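Long-range contacts in bacterial bifunctional deaminase-reductase C-terminal domain-containing protein (Corynebacterium diphtheriae, PDB 2P4G), which probably reduces 5-amino-6-(5-phosphoribosylamino)uracil with NADPH in riboflavin biosynthesis: residues Glu86-Pro94 and Arg106-Leu114; Gly207-Pro218 and Asn251-Arg262. All blocks are in the same frame, centred on the assembly; numbering follows the deposited sequence.

Interaction 1 of 2, residues Glu86-Pro94 and Arg106-Leu114; sequences ENYGPVVLP and RCGLPKLTL. With EDO (1,2-ethanediol), chain G; EDO (1,2-ethanediol), chain I; EDO (1,2-ethanediol), chain C; EDO (1,2-ethanediol), chain P.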
loop_
_atom_site.group_PDB
_atom_site.type_symbol
_atom_site.label_atom_id
_atom_site.label_comp_id
_atom_site.label_asym_id
_atom_site.label_seq_id
_atom_site.Cartn_x
_atom_site.Cartn_y
_atom_site.Cartn_z
ATOM N N GLU A 86 7.462 -10.919 -16.160
ATOM C CA GLU A 86 6.244 -10.408 -16.769
ATOM C C GLU A 86 6.134 -10.731 -18.255
ATOM O O GLU A 86 5.294 -10.175 -18.914
ATOM C CB GLU A 86 6.162 -8.899 -16.537
ATOM C CG GLU A 86 6.141 -8.504 -15.053
ATOM C CD GLU A 86 5.034 -9.179 -14.233
ATOM O OE1 GLU A 86 3.903 -9.320 -14.745
ATOM O OE2 GLU A 86 5.305 -9.561 -13.065
ATOM N N ASN A 87 6.989 -11.612 -18.786
ATOM C CA ASN A 87 6.850 -12.094 -20.165
ATOM C C ASN A 87 6.851 -10.921 -21.178
ATOM O O ASN A 87 6.079 -10.866 -22.151
ATOM C CB ASN A 87 5.603 -13.017 -20.268
ATOM C CG ASN A 87 5.528 -13.814 -21.590
ATOM O OD1 ASN A 87 6.559 -14.134 -22.208
ATOM N ND2 ASN A 87 4.279 -14.141 -22.028
ATOM N N TYR A 88 7.743 -9.973 -20.939
ATOM C CA TYR A 88 7.900 -8.886 -21.865
ATOM C C TYR A 88 8.411 -9.389 -23.201
ATOM O O TYR A 88 9.259 -10.273 -23.264
ATOM C CB TYR A 88 8.885 -7.855 -21.355
ATOM C CG TYR A 88 8.366 -6.820 -20.411
ATOM C CD1 TYR A 88 7.441 -7.127 -19.427
ATOM C CD2 TYR A 88 8.874 -5.527 -20.455
ATOM C CE1 TYR A 88 7.013 -6.159 -18.523
ATOM C CE2 TYR A 88 8.445 -4.569 -19.575
ATOM C CZ TYR A 88 7.518 -4.890 -18.614
ATOM O OH TYR A 88 7.100 -3.919 -17.760
ATOM N N GLY A 89 7.909 -8.781 -24.267
ATOM C CA GLY A 89 8.395 -8.991 -25.594
ATOM C C GLY A 89 8.743 -7.658 -26.217
ATOM O O GLY A 89 8.824 -6.633 -25.528
ATOM N N PRO A 90 8.943 -7.656 -27.539
ATOM C CA PRO A 90 9.117 -6.381 -28.215
ATOM C C PRO A 90 7.924 -5.446 -27.960
ATOM O O PRO A 90 6.769 -5.880 -27.985
ATOM C CB PRO A 90 9.251 -6.777 -29.687
ATOM C CG PRO A 90 9.774 -8.190 -29.652
ATOM C CD PRO A 90 9.059 -8.794 -28.462
ATOM N N VAL A 91 8.229 -4.172 -27.710
ATOM C CA VAL A 91 7.213 -3.191 -27.439
ATOM C C VAL A 91 6.252 -3.117 -28.617
ATOM O O VAL A 91 6.669 -3.103 -29.795
ATOM C CB VAL A 91 7.838 -1.834 -27.121
ATOM C CG1 VAL A 91 6.773 -0.747 -27.008
ATOM C CG2 VAL A 91 8.680 -1.938 -25.832
ATOM N N VAL A 92 4.954 -3.136 -28.287
ATOM C CA VAL A 92 3.876 -2.926 -29.280
ATOM C C VAL A 92 3.023 -1.746 -28.845
ATOM O O VAL A 92 2.845 -1.503 -27.654
ATOM C CB VAL A 92 2.935 -4.185 -29.471
ATOM C CG1 VAL A 92 3.721 -5.400 -29.916
ATOM C CG2 VAL A 92 2.209 -4.509 -28.186
ATOM N N LEU A 93 2.484 -1.025 -29.816
ATOM C CA LEU A 93 1.479 0.006 -29.547
ATOM C C LEU A 93 0.341 -0.090 -30.548
ATOM O O LEU A 93 0.538 -0.512 -31.693
ATOM C CB LEU A 93 2.088 1.424 -29.590
ATOM C CG LEU A 93 3.034 1.865 -28.474
ATOM C CD1 LEU A 93 3.653 3.195 -28.853
ATOM C CD2 LEU A 93 2.301 1.977 -27.152
ATOM N N PRO A 94 -0.864 0.314 -30.121
ATOM C CA PRO A 94 -1.999 0.357 -31.014
ATOM C C PRO A 94 -1.769 1.218 -32.256
ATOM O O PRO A 94 -1.063 2.223 -32.239
ATOM C CB PRO A 94 -3.100 0.958 -30.151
ATOM C CG PRO A 94 -2.708 0.669 -28.775
ATOM C CD PRO A 94 -1.234 0.707 -28.752
ATOM N N ARG A 106 7.415 11.800 -33.769
ATOM C CA ARG A 106 8.046 10.930 -32.802
ATOM C C ARG A 106 8.256 9.550 -33.373
ATOM O O ARG A 106 7.504 9.108 -34.229
ATOM C CB ARG A 106 7.199 10.842 -31.543
ATOM C CG ARG A 106 7.324 12.059 -30.682
ATOM C CD ARG A 106 7.399 11.685 -29.217
ATOM N NE ARG A 106 6.080 11.346 -28.692
ATOM C CZ ARG A 106 5.855 10.651 -27.583
ATOM N NH1 ARG A 106 6.860 10.181 -26.849
ATOM N NH2 ARG A 106 4.605 10.416 -27.216
ATOM N N CYS A 107 9.284 8.869 -32.879
ATOM C CA CYS A 107 9.527 7.497 -33.243
ATOM C C CYS A 107 8.274 6.718 -32.885
ATOM O O CYS A 107 7.627 7.005 -31.875
ATOM C CB CYS A 107 10.721 6.931 -32.478
ATOM S SG CYS A 107 10.954 5.126 -32.772
ATOM N N GLY A 108 7.928 5.739 -33.710
ATOM C CA GLY A 108 6.668 5.024 -33.548
ATOM C C GLY A 108 6.527 4.353 -32.202
ATOM O O GLY A 108 5.456 4.367 -31.613
ATOM N N LEU A 109 7.635 3.779 -31.735
ATOM C CA LEU A 109 7.701 3.012 -30.496
ATOM C C LEU A 109 8.776 3.533 -29.540
ATOM O O LEU A 109 9.869 3.906 -29.963
ATOM C CB LEU A 109 8.009 1.555 -30.810
ATOM C CG LEU A 109 6.918 0.855 -31.624
ATOM C CD1 LEU A 109 7.519 -0.240 -32.474
ATOM C CD2 LEU A 109 5.803 0.333 -30.718
ATOM N N PRO A 110 8.479 3.524 -28.234
ATOM C CA PRO A 110 9.524 3.866 -27.279
ATOM C C PRO A 110 10.623 2.809 -27.226
ATOM O O PRO A 110 10.375 1.643 -27.491
ATOM C CB PRO A 110 8.773 3.892 -25.935
ATOM C CG PRO A 110 7.614 2.983 -26.150
ATOM C CD PRO A 110 7.203 3.197 -27.571
ATOM N N LYS A 111 11.824 3.231 -26.854
ATOM C CA LYS A 111 12.958 2.343 -26.726
ATOM C C LYS A 111 12.848 1.579 -25.432
ATOM O O LYS A 111 12.796 2.166 -24.344
ATOM C CB LYS A 111 14.277 3.139 -26.732
ATOM C CG LYS A 111 15.549 2.295 -26.788
ATOM C CD LYS A 111 15.680 1.615 -28.130
ATOM C CE LYS A 111 16.977 0.815 -28.292
ATOM N NZ LYS A 111 17.009 0.144 -29.634
ATOM N N LEU A 112 12.840 0.260 -25.541
ATOM C CA LEU A 112 12.888 -0.592 -24.361
ATOM C C LEU A 112 14.311 -0.694 -23.856
ATOM O O LEU A 112 15.209 -1.109 -24.590
ATOM C CB LEU A 112 12.346 -1.989 -24.681
ATOM C CG LEU A 112 12.247 -2.994 -23.550
ATOM C CD1 LEU A 112 11.341 -2.483 -22.398
ATOM C CD2 LEU A 112 11.750 -4.323 -24.119
ATOM N N THR A 113 14.489 -0.350 -22.583
ATOM C CA THR A 113 15.795 -0.314 -21.916
ATOM C C THR A 113 15.782 -1.259 -20.720
ATOM O O THR A 113 14.958 -1.128 -19.802
ATOM C CB THR A 113 16.159 1.124 -21.449
ATOM O OG1 THR A 113 16.026 2.012 -22.556
ATOM C CG2 THR A 113 17.597 1.212 -20.894
ATOM N N LEU A 114 16.686 -2.232 -20.766
ATOM C CA LEU A 114 16.687 -3.327 -19.812
ATOM C C LEU A 114 17.910 -3.227 -18.966
ATOM O O LEU A 114 19.033 -3.137 -19.495
ATOM C CB LEU A 114 16.708 -4.672 -20.537
ATOM C CG LEU A 114 15.521 -4.990 -21.438
ATOM C CD1 LEU A 114 15.788 -6.341 -22.140
ATOM C CD2 LEU A 114 14.183 -5.019 -20.635
HETATM C C1 EDO G . 5.707 -6.351 -25.140
HETATM O O1 EDO G . 4.522 -7.140 -25.289
HETATM C C2 EDO G . 6.197 -6.079 -23.690
HETATM O O2 EDO G . 7.397 -5.201 -23.617
HETATM C C1 EDO I . 13.586 2.933 -30.435
HETATM O O1 EDO I . 12.187 2.618 -30.484
HETATM C C2 EDO I . 13.972 4.133 -31.302
HETATM O O2 EDO I . 14.243 5.315 -30.508
HETATM C C1 EDO C . 3.962 -6.908 -21.063
HETATM O O1 EDO C . 4.040 -7.673 -19.837
HETATM C C2 EDO C . 4.089 -5.406 -20.790
HETATM O O2 EDO C . 3.303 -4.634 -21.714
HETATM C C1 EDO P . 7.355 -7.926 -10.919
HETATM O O1 EDO P . 7.627 -9.172 -11.585
HETATM C C2 EDO P . 8.485 -7.467 -9.986
HETATM O O2 EDO P . 9.549 -8.433 -9.858
#

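Interaction 2 of 2, residues Gly207-Pro218 and Asn251-Arg262; sequences GIVDRLHLTIAP and NGLIFSRYKVIR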
loop_
_atom_site.group_PDB
_atom_site.type_symbol
_atom_site.label_atom_id
_atom_site.label_comp_id
_atom_site.label_asym_id
_atom_site.label_seq_id
_atom_site.Cartn_x
_atom_site.Cartn_y
_atom_site.Cartn_z
ATOM N N GLY A 207 16.233 10.701 -7.030
ATOM C CA GLY A 207 15.354 11.853 -7.207
ATOM C C GLY A 207 15.015 12.156 -8.663
ATOM O O GLY A 207 14.866 13.310 -9.038
ATOM N N ILE A 208 14.872 11.133 -9.487
ATOM C CA ILE A 208 14.662 11.374 -10.904
ATOM C C ILE A 208 13.209 11.149 -11.309
ATOM O O ILE A 208 12.838 11.437 -12.434
ATOM C CB ILE A 208 15.640 10.536 -11.794
ATOM C CG1 ILE A 208 15.354 9.038 -11.700
ATOM C CG2 ILE A 208 17.105 10.825 -11.408
ATOM C CD1 ILE A 208 16.310 8.211 -12.489
ATOM N N VAL A 209 12.395 10.646 -10.384
ATOM C CA VAL A 209 10.989 10.364 -10.650
ATOM C C VAL A 209 10.191 11.633 -10.406
ATOM O O VAL A 209 10.236 12.197 -9.306
ATOM C CB VAL A 209 10.490 9.201 -9.763
ATOM C CG1 VAL A 209 8.997 8.909 -10.014
ATOM C CG2 VAL A 209 11.347 7.938 -10.022
ATOM N N ASP A 210 9.512 12.111 -11.445
ATOM C CA ASP A 210 8.687 13.330 -11.362
ATOM C C ASP A 210 7.259 13.024 -10.958
ATOM O O ASP A 210 6.626 13.808 -10.279
ATOM C CB ASP A 210 8.622 14.018 -12.718
ATOM C CG ASP A 210 9.967 14.390 -13.226
ATOM O OD1 ASP A 210 10.614 15.179 -12.523
ATOM O OD2 ASP A 210 10.386 13.892 -14.298
ATOM N N ARG A 211 6.746 11.902 -11.458
ATOM C CA ARG A 211 5.370 11.457 -11.210
ATOM C C ARG A 211 5.345 9.959 -11.096
ATOM O O ARG A 211 6.185 9.281 -11.677
ATOM C CB ARG A 211 4.426 11.805 -12.357
ATOM C CG ARG A 211 3.878 13.135 -12.232
ATOM C CD ARG A 211 2.852 13.477 -13.278
ATOM N NE ARG A 211 2.512 14.864 -13.008
ATOM C CZ ARG A 211 3.284 15.898 -13.331
ATOM N NH1 ARG A 211 4.403 15.734 -14.035
ATOM N NH2 ARG A 211 2.900 17.116 -12.996
ATOM N N LEU A 212 4.322 9.482 -10.394
ATOM C CA LEU A 212 4.077 8.077 -10.170
ATOM C C LEU A 212 2.649 7.757 -10.579
ATOM O O LEU A 212 1.728 8.440 -10.155
ATOM C CB LEU A 212 4.277 7.776 -8.681
ATOM C CG LEU A 212 3.975 6.387 -8.138
ATOM C CD1 LEU A 212 4.806 5.329 -8.837
ATOM C CD2 LEU A 212 4.227 6.427 -6.648
ATOM N N HIS A 213 2.497 6.742 -11.430
ATOM C CA HIS A 213 1.231 6.097 -11.653
ATOM C C HIS A 213 1.198 4.841 -10.800
ATOM O O HIS A 213 1.989 3.941 -11.013
ATOM C CB HIS A 213 1.084 5.721 -13.110
ATOM C CG HIS A 213 0.953 6.898 -13.998
ATOM N ND1 HIS A 213 -0.267 7.416 -14.370
ATOM C CD2 HIS A 213 1.893 7.696 -14.553
ATOM C CE1 HIS A 213 -0.071 8.481 -15.127
ATOM N NE2 HIS A 213 1.232 8.662 -15.262
ATOM N N LEU A 214 0.289 4.794 -9.831
ATOM C CA LEU A 214 0.189 3.645 -8.930
ATOM C C LEU A 214 -1.224 3.112 -9.006
ATOM O O LEU A 214 -2.202 3.865 -8.858
ATOM C CB LEU A 214 0.540 4.036 -7.497
ATOM C CG LEU A 214 0.456 2.925 -6.432
ATOM C CD1 LEU A 214 1.588 1.939 -6.592
ATOM C CD2 LEU A 214 0.455 3.538 -5.031
ATOM N N THR A 215 -1.313 1.819 -9.302
ATOM C CA THR A 215 -2.547 1.072 -9.272
ATOM C C THR A 215 -2.567 0.274 -7.978
ATOM O O THR A 215 -1.612 -0.431 -7.679
ATOM C CB THR A 215 -2.615 0.082 -10.444
ATOM O OG1 THR A 215 -2.467 0.812 -11.666
ATOM C CG2 THR A 215 -3.948 -0.730 -10.431
ATOM N N ILE A 216 -3.660 0.388 -7.224
ATOM C CA ILE A 216 -3.837 -0.346 -5.970
ATOM C C ILE A 216 -4.921 -1.381 -6.179
ATOM O O ILE A 216 -6.095 -1.048 -6.426
ATOM C CB ILE A 216 -4.212 0.569 -4.822
ATOM C CG1 ILE A 216 -3.164 1.689 -4.709
ATOM C CG2 ILE A 216 -4.329 -0.253 -3.520
ATOM C CD1 ILE A 216 -3.676 2.960 -4.159
ATOM N N ALA A 217 -4.494 -2.635 -6.093
ATOM C CA ALA A 217 -5.294 -3.771 -6.475
ATOM C C ALA A 217 -6.068 -4.224 -5.261
ATOM O O ALA A 217 -5.565 -4.169 -4.132
ATOM C CB ALA A 217 -4.408 -4.895 -7.006
ATOM N N PRO A 218 -7.325 -4.652 -5.479
ATOM C CA PRO A 218 -8.184 -5.021 -4.374
ATOM C C PRO A 218 -7.761 -6.359 -3.751
ATOM O O PRO A 218 -8.538 -7.313 -3.717
ATOM C CB PRO A 218 -9.551 -5.119 -5.046
ATOM C CG PRO A 218 -9.230 -5.599 -6.438
ATOM C CD PRO A 218 -7.997 -4.837 -6.786
ATOM N N ASN A 251 -13.474 -3.547 -11.772
ATOM C CA ASN A 251 -12.951 -4.590 -10.895
ATOM C C ASN A 251 -12.401 -4.071 -9.560
ATOM O O ASN A 251 -11.870 -4.848 -8.776
ATOM C CB ASN A 251 -11.873 -5.366 -11.629
ATOM C CG ASN A 251 -12.404 -6.040 -12.878
ATOM O OD1 ASN A 251 -11.952 -5.765 -13.981
ATOM N ND2 ASN A 251 -13.384 -6.916 -12.707
ATOM N N GLY A 252 -12.507 -2.771 -9.313
ATOM C CA GLY A 252 -12.170 -2.202 -8.018
ATOM C C GLY A 252 -10.703 -1.874 -7.845
ATOM O O GLY A 252 -10.246 -1.649 -6.720
ATOM N N LEU A 253 -9.960 -1.824 -8.947
ATOM C CA LEU A 253 -8.584 -1.374 -8.893
ATOM C C LEU A 253 -8.586 0.140 -8.837
ATOM O O LEU A 253 -9.386 0.782 -9.518
ATOM C CB LEU A 253 -7.781 -1.844 -10.110
ATOM C CG LEU A 253 -7.271 -3.307 -10.135
ATOM C CD1 LEU A 253 -8.425 -4.272 -10.304
ATOM C CD2 LEU A 253 -6.209 -3.479 -11.245
ATOM N N ILE A 254 -7.714 0.710 -8.006
ATOM C CA ILE A 254 -7.634 2.175 -7.863
ATOM C C ILE A 254 -6.461 2.587 -8.720
ATOM O O ILE A 254 -5.416 1.925 -8.725
ATOM C CB ILE A 254 -7.408 2.662 -6.413
ATOM C CG1 ILE A 254 -8.498 2.145 -5.478
ATOM C CG2 ILE A 254 -7.364 4.210 -6.328
ATOM C CD1 ILE A 254 -8.160 2.402 -3.985
ATOM N N PHE A 255 -6.664 3.655 -9.482
ATOM C CA PHE A 255 -5.611 4.227 -10.260
ATOM C C PHE A 255 -5.383 5.608 -9.703
ATOM O O PHE A 255 -6.331 6.373 -9.534
ATOM C CB PHE A 255 -5.993 4.300 -11.730
ATOM C CG PHE A 255 -6.361 2.983 -12.310
ATOM C CD1 PHE A 255 -5.378 2.066 -12.650
ATOM C CD2 PHE A 255 -7.676 2.641 -12.501
ATOM C CE1 PHE A 255 -5.705 0.862 -13.170
ATOM C CE2 PHE A 255 -8.004 1.423 -13.037
ATOM C CZ PHE A 255 -7.022 0.531 -13.374
ATOM N N SER A 256 -4.115 5.916 -9.446
ATOM C CA SER A 256 -3.717 7.161 -8.813
ATOM C C SER A 256 -2.503 7.707 -9.554
ATOM O O SER A 256 -1.637 6.954 -9.954
ATOM C CB SER A 256 -3.364 6.924 -7.342
ATOM O OG SER A 256 -2.201 6.125 -7.233
ATOM N N ARG A 257 -2.480 9.016 -9.762
ATOM C CA ARG A 257 -1.336 9.695 -10.282
ATOM C C ARG A 257 -0.914 10.703 -9.236
ATOM O O ARG A 257 -1.735 11.559 -8.813
ATOM C CB ARG A 257 -1.684 10.437 -11.561
ATOM C CG ARG A 257 -0.445 10.933 -12.290
ATOM C CD ARG A 257 -0.795 11.663 -13.557
ATOM N NE ARG A 257 -1.335 12.966 -13.260
ATOM C CZ ARG A 257 -1.885 13.770 -14.162
ATOM N NH1 ARG A 257 -1.979 13.403 -15.424
ATOM N NH2 ARG A 257 -2.334 14.955 -13.781
ATOM N N TYR A 258 0.357 10.609 -8.837
ATOM C CA TYR A 258 0.981 11.535 -7.890
ATOM C C TYR A 258 2.157 12.268 -8.499
ATOM O O TYR A 258 2.900 11.712 -9.308
ATOM C CB TYR A 258 1.567 10.776 -6.717
ATOM C CG TYR A 258 0.592 10.019 -5.857
ATOM C CD1 TYR A 258 -0.036 10.640 -4.762
ATOM C CD2 TYR A 258 0.337 8.661 -6.090
ATOM C CE1 TYR A 258 -0.911 9.931 -3.925
ATOM C CE2 TYR A 258 -0.549 7.940 -5.265
ATOM C CZ TYR A 258 -1.152 8.580 -4.183
ATOM O OH TYR A 258 -2.007 7.875 -3.385
ATOM N N LYS A 259 2.364 13.490 -8.030
ATOM C CA LYS A 259 3.564 14.251 -8.327
ATOM C C LYS A 259 4.553 14.010 -7.202
ATOM O O LYS A 259 4.211 14.168 -6.032
ATOM C CB LYS A 259 3.218 15.738 -8.440
ATOM C CG LYS A 259 4.398 16.723 -8.393
ATOM C CD LYS A 259 5.355 16.569 -9.571
ATOM C CE LYS A 259 6.080 17.866 -9.878
ATOM N NZ LYS A 259 5.144 18.998 -10.183
ATOM N N VAL A 260 5.783 13.650 -7.553
ATOM C CA VAL A 260 6.830 13.401 -6.558
ATOM C C VAL A 260 7.510 14.692 -6.120
ATOM O O VAL A 260 8.002 15.435 -6.937
ATOM C CB VAL A 260 7.886 12.426 -7.090
ATOM C CG1 VAL A 260 9.027 12.290 -6.107
ATOM C CG2 VAL A 260 7.250 11.092 -7.376
ATOM N N ILE A 261 7.544 14.946 -4.822
ATOM C CA ILE A 261 8.050 16.233 -4.317
ATOM C C ILE A 261 9.522 16.158 -3.866
ATOM O O ILE A 261 9.879 15.421 -2.940
ATOM C CB ILE A 261 7.167 16.753 -3.191
ATOM C CG1 ILE A 261 5.729 16.917 -3.703
ATOM C CG2 ILE A 261 7.715 18.073 -2.646
ATOM C CD1 ILE A 261 4.670 16.834 -2.599
ATOM N N ARG A 262 10.361 16.956 -4.518
ATOM C CA ARG A 262 11.816 16.895 -4.345
ATOM C C ARG A 262 12.280 17.715 -3.147
ATOM O O ARG A 262 11.757 18.804 -2.902
ATOM C CB ARG A 262 12.517 17.442 -5.587
ATOM C CG ARG A 262 11.893 17.014 -6.893
ATOM C CD ARG A 262 11.824 15.497 -7.009
ATOM N NE ARG A 262 11.625 15.096 -8.392
ATOM C CZ ARG A 262 12.546 15.227 -9.344
ATOM N NH1 ARG A 262 13.748 15.742 -9.075
ATOM N NH2 ARG A 262 12.273 14.835 -10.576
HETATM O O HOH W 1 -2.172 5.656 -12.700
HETATM O O HOH W 2 -8.217 -1.633 -4.879
#

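Interaction 1 of 2, residues Glu86-Pro94 and Arg106-Leu114
V91 drops from the loop 86-94 onto the residues that lead into strand 111-115, and its two methyls share the work. CB points at the other segment. CG1, placed anti to the backbone N (chi1 173°), meets the ring of P110, 3.9 Å from its CG, and also the CD2 methyl of L109. CG2, lying beside the backbone N, turns the other way along the chain and rests on L112, 3.8 Å from its CB. V91 thus touches L109, P110 and L112, while K111 points away from the loop. L109 slides past V91 and L93 in opposite directions to both, its CD2 3.9 Å from L93 CG and close to the main chain of the loop. L93 CD1 reaches the P110 ring, 3.8 Å from its CD. At the other end Y88 offers a ring edge to L112, whose CD1 is 4.4 Å from Y88 CD2; an ethanediol carbon lies over one ring face, toward its rim, and the hydroxyl of Y88 is hydrogen-bonded to E194. A second ethanediol donates to G89 O, its O2 2.8 Å from that oxygen. R70 of helix 60-72 and I76 of strand 75-79 also pack on V91, so the loop is part of the layer over the parallel part of the sheet. The chain reaches this loop through a Schellman motif, with N87 at positive phi ending helix 80-85. No hydrogen bond links the two segments: the loop is held to segment 106-114 through apolar contact and burial of methyl groups, without a directional polar link.

Interaction 2 of 2, residues Gly207-Pro218 and Asn251-Arg262
I216 and I254 face each other with CB atoms 4.1 Å apart, on the sheet face they share with L212 and Y258. The second subunit packs against this face: its Y258 touches I254, and its I254 touches Y258. S256 is a small polar residue in this row. Its OG sits between the backbone N and the carbonyl carbon, from where it donates to L214 O at 2.8 Å; S256 N uses the same oxygen, which is therefore gripped twice. Strands 211-217 and 254-260 run antiparallel, their axes at 159°, as neighbours near one end of the mixed sheet of this DHFR-like RibD C-terminal fold, with 35-43 on the far side of 211-217. On the other face, F255 presents a ring edge to T215 OG1, 3.3 Å from CD1, and D62 takes up that hydroxyl by hydrogen bond. R257 CG lies over the H213 ring in a CH-pi contact, 4.1 Å from the centroid, and the guanidinium plane stands 85° to the ring. The NE atoms of R257 and R211 come within 4.3 Å of each other; both form salt bridges to E244, whose carboxylate draws them together. Beyond V209 and V260, at the exposed end, R262 bends back at its second torsion to set NH2 2.6 Å from D210 OD1 in a salt bridge, the carboxylate and guanidinium planes 19° apart.

Interactions 1 and 2 reach the same mixed sheet at different places. Interaction 1 packs the loop 86-94 against strand 111-115 and the residues before it, in the parallel part; interaction 2 joins strands 211-217 and 254-260 in the antiparallel part. Their centres lie 21 Å apart and their nearest atoms about 11 Å, without touching. Strands 75-79, 190-195 and 35-43 separate them across the sheet. Helix 60-72 relates them more directly: its R70 packs on V91 and L93, while D62 meets T215 and F255, L65 meets F255, and L69 meets H213. In this assembly the second subunit touches only interaction 2. No residue of either contact is identified as catalytic or as binding the cofactor.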